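Local coordinates for hypothetical protein (Legionella pneumophila subsp. pneumophila, PDB 4G2A) that is of unknown function, is thought to be a nutrient-binding protein, and joins a DUF4424 region to a YARHG domain, at residues G146-V151 against W156-L161; L177-N182 against L229-F234; T185-E190 against S203-S208. All coordinates share one frame; numbering follows the deposited sequence.

How the interactions relate
Along the chain, interaction 1 comes first and is the most local: it closes the hairpin between strands 136-150 and 155-160. Strand 174-180 then leads into interaction 2, which closes a loop of 46 residues by bringing 177-182 over 229-234. Interaction 3, 185-190 against 203-208, lies nested within that loop. Strand 229-235 is the common element, since it pairs with strand 155-160 of interaction 1 on one flank and with strand 185-187 of interaction 3 on the other. Interactions 1 and 2 touch, as do 2 and 3, whereas 1 and 3 stay about 6 Å apart at their nearest atoms.

Interaction 1: residues G146-V151 against W156-L161; sequences GATYDV and WVRYVL
A polar clasp near the turn of a beta hairpin is what joins Thr-148 and Asp-150 to Trp-156 here, between the end of strand 136-150 and the start of strand 155-160. The two short strand segments run antiparallel but splay strongly, at 134° between their directions. One backbone bond crosses, Trp-156 N to Thr-148 O at 3.1 Å. Water 1 donates to that same carbonyl O and to Trp-156 O, bridging the two main chains where they begin to diverge.

The indole supplies the second direct link. Its NE1 donates to Asp-150 OD2 at 2.9 Å; the oxygen lies in the ring plane, yet the N-H meets it from above the carboxylate plane, and the two planes stand 72° apart. With CG set between backbone N and carbonyl carbon (chi1 57°), the Asp-150 carboxylate can serve the indole through OD2 while OD1 accepts from the backbone N of Met-152 and Tyr-154 in the turn.

Thr-148 CG2 approaches Trp-156 CB at 3.8 Å and Arg-158 NH2 at 3.6 Å. Arg-158, extended from CG to NE, runs alongside Trp-156 and places NH1 above one face of the indole, toward its rim, 3.3 Å from the plane. Water 2 joins Arg-158 NE to Thr-148 OG1, which is also bonded to Gly-7 N.

Strand 4-6 borders the first arm of the hairpin, and strand 229-235 pairs with the second, where Trp-156 leans on Ser-230 and Cys-232.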
# COMPACT_ATOMS: atom_id res chain seq x y z
N GLY A 146 3.89 0.35 7.82
CA GLY A 146 3.01 -0.80 7.99
C GLY A 146 2.12 -0.89 6.76
O GLY A 146 2.16 -0.01 5.88
N ALA A 147 1.33 -1.97 6.65
CA ALA A 147 0.48 -2.10 5.49
C ALA A 147 -0.97 -1.85 5.87
O ALA A 147 -1.62 -2.69 6.50
CB ALA A 147 0.66 -3.46 4.84
N THR A 148 -1.44 -0.64 5.53
CA THR A 148 -2.79 -0.15 5.75
C THR A 148 -3.81 -1.17 5.23
O THR A 148 -3.66 -1.75 4.15
CB THR A 148 -2.95 1.26 5.10
OG1 THR A 148 -2.09 2.14 5.80
CG2 THR A 148 -4.35 1.85 5.21
N TYR A 149 -4.85 -1.40 6.03
CA TYR A 149 -5.90 -2.31 5.67
C TYR A 149 -7.21 -1.85 6.34
O TYR A 149 -7.18 -1.13 7.34
CB TYR A 149 -5.52 -3.78 6.00
CG TYR A 149 -5.39 -4.08 7.48
CD1 TYR A 149 -4.18 -3.91 8.14
CD2 TYR A 149 -6.47 -4.57 8.21
CE1 TYR A 149 -4.05 -4.18 9.51
CE2 TYR A 149 -6.36 -4.84 9.57
CZ TYR A 149 -5.14 -4.66 10.21
OH TYR A 149 -5.03 -4.94 11.55
N ASP A 150 -8.36 -2.24 5.78
CA ASP A 150 -9.63 -1.80 6.34
C ASP A 150 -10.66 -2.94 6.44
O ASP A 150 -10.41 -4.06 5.98
CB ASP A 150 -10.21 -0.62 5.53
CG ASP A 150 -10.40 -0.87 4.06
OD1 ASP A 150 -10.80 -2.01 3.69
OD2 ASP A 150 -10.30 0.09 3.28
N VAL A 151 -11.81 -2.62 7.07
CA VAL A 151 -12.96 -3.49 7.35
C VAL A 151 -13.68 -4.02 6.07
O VAL A 151 -14.57 -4.85 6.20
CB VAL A 151 -13.97 -2.81 8.31
CG1 VAL A 151 -13.35 -2.62 9.69
CG2 VAL A 151 -14.48 -1.47 7.76
N TRP A 156 -4.19 -0.76 1.27
CA TRP A 156 -3.92 0.53 0.64
C TRP A 156 -2.43 0.82 0.62
O TRP A 156 -1.75 0.70 1.63
CB TRP A 156 -4.65 1.65 1.39
CG TRP A 156 -6.13 1.66 1.19
CD1 TRP A 156 -7.07 1.13 2.02
CD2 TRP A 156 -6.85 2.30 0.13
NE1 TRP A 156 -8.33 1.37 1.52
CE2 TRP A 156 -8.22 2.08 0.36
CE3 TRP A 156 -6.46 3.03 -1.02
CZ2 TRP A 156 -9.22 2.57 -0.51
CZ3 TRP A 156 -7.44 3.52 -1.87
CH2 TRP A 156 -8.81 3.27 -1.62
N VAL A 157 -1.93 1.21 -0.54
CA VAL A 157 -0.54 1.62 -0.71
C VAL A 157 -0.66 3.04 -1.26
O VAL A 157 -1.44 3.28 -2.18
CB VAL A 157 0.37 0.64 -1.52
CG1 VAL A 157 -0.38 -0.00 -2.68
CG2 VAL A 157 1.66 1.29 -2.00
N ARG A 158 -0.04 3.99 -0.56
CA ARG A 158 -0.17 5.40 -0.91
C ARG A 158 1.17 6.09 -0.94
O ARG A 158 2.12 5.65 -0.30
CB ARG A 158 -1.11 6.13 0.08
CG ARG A 158 -2.29 5.35 0.62
CD ARG A 158 -3.01 6.19 1.63
NE ARG A 158 -3.85 5.43 2.58
CZ ARG A 158 -5.13 5.15 2.38
NH1 ARG A 158 -5.74 5.50 1.25
NH2 ARG A 158 -5.82 4.52 3.32
N TYR A 159 1.22 7.20 -1.67
CA TYR A 159 2.37 8.07 -1.82
C TYR A 159 1.89 9.47 -2.20
O TYR A 159 1.20 9.60 -3.21
CB TYR A 159 3.35 7.52 -2.86
CG TYR A 159 4.74 8.10 -2.76
CD1 TYR A 159 5.06 9.31 -3.37
CD2 TYR A 159 5.73 7.46 -2.01
CE1 TYR A 159 6.33 9.86 -3.25
CE2 TYR A 159 7.01 8.00 -1.91
CZ TYR A 159 7.31 9.19 -2.55
OH TYR A 159 8.57 9.73 -2.47
N VAL A 160 2.22 10.50 -1.37
CA VAL A 160 1.82 11.89 -1.62
C VAL A 160 2.73 12.51 -2.71
O VAL A 160 3.94 12.62 -2.54
CB VAL A 160 1.78 12.75 -0.34
CG1 VAL A 160 1.43 14.21 -0.66
CG2 VAL A 160 0.79 12.17 0.68
N LEU A 161 2.09 12.92 -3.83
CA LEU A 161 2.72 13.49 -5.01
C LEU A 161 2.25 14.91 -5.30
O LEU A 161 2.98 15.64 -5.98
CB LEU A 161 2.42 12.59 -6.23
CG LEU A 161 3.11 11.20 -6.26
CD1 LEU A 161 2.48 10.29 -7.33
CD2 LEU A 161 4.60 11.32 -6.49
O HOH W 1 -1.41 -1.87 2.37
O HOH W 2 -1.68 4.67 4.36

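Interaction 2: residues L177-N182 against L229-F234; sequences LEVIPN and LSLCLF
With CG anti to the backbone N (chi1 -174°) and chi2 at 65°, Leu-231 sends CD2 up to Val-179, whose own CG1 also stands anti to its backbone N (chi1 174°). The two side chains therefore meet tip to tip, CG1 to CD2 at 3.7 Å. That leucine methyl also sits 3.8 Å from Val-179 CB. The other valine methyl, CG2, meets Leu-229 CD2 obliquely at 4.0 Å, so Val-179 spans two leucines of the facing strand.

Further along, Pro-181 presents the CG corner of its ring to Leu-233 CD1, 3.7 Å away, the two side chains crossing at about a right angle. No hydrogen bond joins these segments. The backbones stand well apart, with CA atoms of Val-179 and Leu-231 separated by 8.6 Å, and alternate side chains from each segment meet between them. It is a buried apolar contact between two strand faces, extended by Pro-181 just past the first.

Strand 174-180 lies between strands 21-33 and 215-220, whose Ile-30, Tyr-216 and Trp-218 add to the same apolar layer. On the opposing side, strand 229-235 is flanked by strands 155-160 and 185-187, and just beyond the latter Cys-188 forms a disulfide with Cys-232.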
# COMPACT_ATOMS: atom_id res chain seq x y z
N LEU A 177 7.14 5.29 -10.92
CA LEU A 177 6.55 4.69 -9.72
C LEU A 177 6.34 3.20 -9.91
O LEU A 177 5.78 2.76 -10.92
CB LEU A 177 5.22 5.37 -9.34
CG LEU A 177 5.24 6.90 -9.22
CD1 LEU A 177 4.06 7.50 -9.97
CD2 LEU A 177 5.23 7.33 -7.76
N GLU A 178 6.74 2.41 -8.91
CA GLU A 178 6.57 0.97 -9.01
C GLU A 178 6.10 0.39 -7.67
O GLU A 178 6.77 0.56 -6.65
CB GLU A 178 7.90 0.33 -9.47
CG GLU A 178 7.79 -1.12 -9.94
CD GLU A 178 9.12 -1.74 -10.36
OE1 GLU A 178 10.14 -1.48 -9.69
OE2 GLU A 178 9.12 -2.51 -11.34
N VAL A 179 4.93 -0.30 -7.69
CA VAL A 179 4.38 -1.00 -6.53
C VAL A 179 4.51 -2.52 -6.78
O VAL A 179 4.09 -3.01 -7.83
CB VAL A 179 2.94 -0.58 -6.18
CG1 VAL A 179 2.38 -1.46 -5.05
CG2 VAL A 179 2.90 0.90 -5.80
N ILE A 180 5.20 -3.22 -5.86
CA ILE A 180 5.55 -4.65 -5.94
C ILE A 180 5.08 -5.34 -4.66
O ILE A 180 5.84 -5.43 -3.70
CB ILE A 180 7.09 -4.87 -6.17
CG1 ILE A 180 7.63 -3.94 -7.26
CG2 ILE A 180 7.44 -6.35 -6.47
CD1 ILE A 180 9.04 -3.53 -7.05
N PRO A 181 3.85 -5.89 -4.66
CA PRO A 181 3.33 -6.52 -3.43
C PRO A 181 4.09 -7.77 -2.97
O PRO A 181 4.10 -8.06 -1.77
CB PRO A 181 1.89 -6.87 -3.81
CG PRO A 181 1.54 -5.93 -4.93
CD PRO A 181 2.81 -5.82 -5.71
N ASN A 182 4.70 -8.52 -3.92
CA ASN A 182 5.45 -9.76 -3.65
C ASN A 182 4.53 -10.90 -3.17
O ASN A 182 5.00 -11.89 -2.59
CB ASN A 182 6.59 -9.51 -2.66
CG ASN A 182 7.72 -8.76 -3.30
OD1 ASN A 182 8.22 -9.13 -4.36
ND2 ASN A 182 8.16 -7.69 -2.68
N LEU A 229 -0.41 9.02 -5.37
CA LEU A 229 -0.47 7.61 -5.65
C LEU A 229 -1.49 7.02 -4.68
O LEU A 229 -1.40 7.20 -3.46
CB LEU A 229 0.90 6.90 -5.54
CG LEU A 229 0.84 5.37 -5.44
CD1 LEU A 229 0.36 4.77 -6.72
CD2 LEU A 229 2.15 4.81 -5.11
N SER A 230 -2.51 6.41 -5.25
CA SER A 230 -3.58 5.76 -4.51
C SER A 230 -3.83 4.43 -5.16
O SER A 230 -4.31 4.37 -6.29
CB SER A 230 -4.83 6.63 -4.49
OG SER A 230 -5.85 6.01 -3.72
N LEU A 231 -3.42 3.36 -4.49
CA LEU A 231 -3.58 2.02 -5.02
C LEU A 231 -4.20 1.12 -3.97
O LEU A 231 -3.63 0.87 -2.90
CB LEU A 231 -2.24 1.48 -5.55
CG LEU A 231 -2.24 0.15 -6.29
CD1 LEU A 231 -3.03 0.22 -7.59
CD2 LEU A 231 -0.82 -0.29 -6.58
N CYS A 232 -5.40 0.67 -4.28
CA CYS A 232 -6.21 -0.22 -3.47
C CYS A 232 -6.10 -1.67 -4.02
O CYS A 232 -6.42 -1.91 -5.20
CB CYS A 232 -7.64 0.27 -3.46
SG CYS A 232 -8.69 -0.58 -2.27
N LEU A 233 -5.63 -2.60 -3.19
CA LEU A 233 -5.38 -4.00 -3.59
C LEU A 233 -6.08 -5.03 -2.75
O LEU A 233 -6.29 -4.83 -1.55
CB LEU A 233 -3.87 -4.32 -3.52
CG LEU A 233 -2.91 -3.54 -4.40
CD1 LEU A 233 -1.47 -3.91 -4.06
CD2 LEU A 233 -3.19 -3.77 -5.87
N PHE A 234 -6.35 -6.19 -3.36
CA PHE A 234 -6.86 -7.35 -2.66
C PHE A 234 -5.73 -8.35 -2.59
O PHE A 234 -5.10 -8.62 -3.60
CB PHE A 234 -8.11 -7.98 -3.34
CG PHE A 234 -9.45 -7.51 -2.84
CD1 PHE A 234 -9.82 -7.70 -1.51
CD2 PHE A 234 -10.36 -6.93 -3.71
CE1 PHE A 234 -11.06 -7.25 -1.05
CE2 PHE A 234 -11.60 -6.49 -3.25
CZ PHE A 234 -11.94 -6.65 -1.92

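Interaction 3: residues T185-E190 against S203-S208; sequences TRLCSE and SGMSIS. With SO4 (sulfate ion), chain O; SO4 (sulfate ion), chain H; SO4 (sulfate ion), chain G; SO4 (sulfate ion), chain F.
A small apolar patch links the end of strand 185-187 and the turn after it to the run into strand 206-208. Leu-187 and Met-205, present as selenomethionine, reach toward each other tip to tip, CD1 to CE at 3.7 Å. The methionine chain leaves extended and bends only at its last torsion (chi3 78°), which turns CE toward the leucine. Ile-207 CD1 flanks the pair and lies 4.1 Å from Glu-190 OE2.

Glu-190, its chain extended beyond CG, reaches back along the turn to Leu-187. OE1 accepts from Leu-187 N at 2.9 Å in a nearly straight bond (171°) through its anti lone pair, while Glu-190 N donates to Leu-187 O. These two bonds close the turn, and OE1 also forms a salt bridge with Arg-214.

Residues beside the patch bind sulfate ions, probably taken up from the crystallisation liquor. Arg-186 NH1 donates to Thr-185 O at 2.8 Å, and NH2 meets O2 of the chain H sulfate at 2.8 Å; NE and NH2 share O4 of the chain G sulfate. Across the contact, Gly-204 N donates to O1 of the chain O sulfate at 2.9 Å.

The segments thus touch mainly through hydrocarbon, with the Glu-190 carboxylate lying beside Ile-207 CD1. The sulfates mark where anions can settle, and would probably offset the positive charge of Arg-186, without establishing a natural ligand.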
# COMPACT_ATOMS: atom_id res chain seq x y z
N THR A 185 -2.05 -10.52 -6.16
CA THR A 185 -3.02 -9.46 -5.91
C THR A 185 -3.92 -9.20 -7.11
O THR A 185 -3.65 -9.64 -8.23
CB THR A 185 -2.33 -8.09 -5.53
OG1 THR A 185 -1.57 -7.63 -6.64
CG2 THR A 185 -1.47 -8.15 -4.29
N ARG A 186 -4.98 -8.45 -6.85
CA ARG A 186 -5.93 -7.87 -7.78
C ARG A 186 -6.26 -6.47 -7.31
O ARG A 186 -6.20 -6.20 -6.10
CB ARG A 186 -7.24 -8.71 -7.87
CG ARG A 186 -7.17 -9.93 -8.79
CD ARG A 186 -6.73 -9.56 -10.19
NE ARG A 186 -6.59 -10.72 -11.07
CZ ARG A 186 -5.50 -11.47 -11.17
NH1 ARG A 186 -4.45 -11.23 -10.39
NH2 ARG A 186 -5.47 -12.49 -12.01
N LEU A 187 -6.63 -5.56 -8.23
CA LEU A 187 -7.10 -4.24 -7.84
C LEU A 187 -8.48 -4.40 -7.24
O LEU A 187 -9.23 -5.26 -7.72
CB LEU A 187 -7.18 -3.27 -9.05
CG LEU A 187 -5.93 -3.01 -9.83
CD1 LEU A 187 -6.26 -2.19 -11.08
CD2 LEU A 187 -4.91 -2.32 -8.99
N CYS A 188 -8.85 -3.57 -6.26
CA CYS A 188 -10.21 -3.63 -5.71
C CYS A 188 -11.21 -3.14 -6.76
O CYS A 188 -12.36 -3.55 -6.72
CB CYS A 188 -10.32 -2.85 -4.41
SG CYS A 188 -9.08 -3.31 -3.16
N SER A 189 -10.76 -2.32 -7.73
CA SER A 189 -11.55 -1.85 -8.87
C SER A 189 -11.76 -2.99 -9.92
O SER A 189 -12.62 -2.84 -10.80
CB SER A 189 -10.89 -0.62 -9.51
OG SER A 189 -9.64 -0.89 -10.12
N GLU A 190 -11.00 -4.11 -9.82
CA GLU A 190 -11.15 -5.29 -10.68
C GLU A 190 -12.15 -6.32 -10.05
O GLU A 190 -12.60 -7.24 -10.73
CB GLU A 190 -9.79 -5.97 -10.96
CG GLU A 190 -8.83 -5.19 -11.84
CD GLU A 190 -7.49 -5.85 -12.09
OE1 GLU A 190 -6.78 -6.17 -11.11
OE2 GLU A 190 -7.13 -6.04 -13.28
N SER A 203 -3.09 8.80 -13.38
CA SER A 203 -3.37 8.08 -14.64
C SER A 203 -2.08 7.43 -15.17
O SER A 203 -0.98 7.85 -14.82
CB SER A 203 -3.93 9.03 -15.71
OG SER A 203 -5.05 9.78 -15.27
N GLY A 204 -2.23 6.43 -16.04
CA GLY A 204 -1.11 5.80 -16.73
C GLY A 204 -0.52 4.54 -16.14
O GLY A 204 0.60 4.18 -16.50
N MSE A 205 -1.24 3.86 -15.27
CA MSE A 205 -0.74 2.63 -14.69
C MSE A 205 -0.83 1.44 -15.66
O MSE A 205 -1.82 1.27 -16.38
CB MSE A 205 -1.49 2.28 -13.40
CG MSE A 205 -0.85 1.16 -12.60
SE MSE A 205 -2.08 0.44 -11.28
CE MSE A 205 -3.17 -0.64 -12.49
N SER A 206 0.23 0.63 -15.68
CA SER A 206 0.29 -0.62 -16.42
C SER A 206 0.54 -1.76 -15.41
O SER A 206 1.08 -1.52 -14.33
CB SER A 206 1.36 -0.57 -17.52
OG SER A 206 2.57 0.00 -17.06
N ILE A 207 0.08 -2.96 -15.73
CA ILE A 207 0.23 -4.14 -14.89
C ILE A 207 1.24 -5.05 -15.60
O ILE A 207 1.09 -5.34 -16.79
CB ILE A 207 -1.15 -4.84 -14.64
CG1 ILE A 207 -2.06 -3.97 -13.77
CG2 ILE A 207 -0.99 -6.22 -14.04
CD1 ILE A 207 -3.58 -4.16 -13.99
N SER A 208 2.26 -5.48 -14.87
CA SER A 208 3.31 -6.36 -15.39
C SER A 208 3.46 -7.56 -14.46
O SER A 208 3.20 -7.44 -13.26
CB SER A 208 4.62 -5.58 -15.49
OG SER A 208 5.67 -6.35 -16.04
S SO4 O . -6.01 5.77 -16.36
O1 SO4 O . -4.72 5.24 -16.83
O2 SO4 O . -7.06 4.79 -16.63
O3 SO4 O . -5.96 6.00 -14.92
O4 SO4 O . -6.31 7.02 -17.06
S SO4 H . -2.12 -13.56 -12.00
O1 SO4 H . -2.17 -13.58 -10.53
O2 SO4 H . -3.32 -14.21 -12.53
O3 SO4 H . -2.06 -12.18 -12.48
O4 SO4 H . -0.93 -14.26 -12.48
S SO4 G . -9.01 -12.93 -12.88
O1 SO4 G . -8.26 -14.13 -12.47
O2 SO4 G . -10.14 -13.32 -13.72
O3 SO4 G . -9.51 -12.23 -11.70
O4 SO4 G . -8.13 -12.05 -13.65
S SO4 F . 4.00 -8.13 -19.13
O1 SO4 F . 4.58 -8.97 -18.07
O2 SO4 F . 2.54 -8.21 -19.06
O3 SO4 F . 4.40 -6.73 -18.96
O4 SO4 F . 4.47 -8.61 -20.43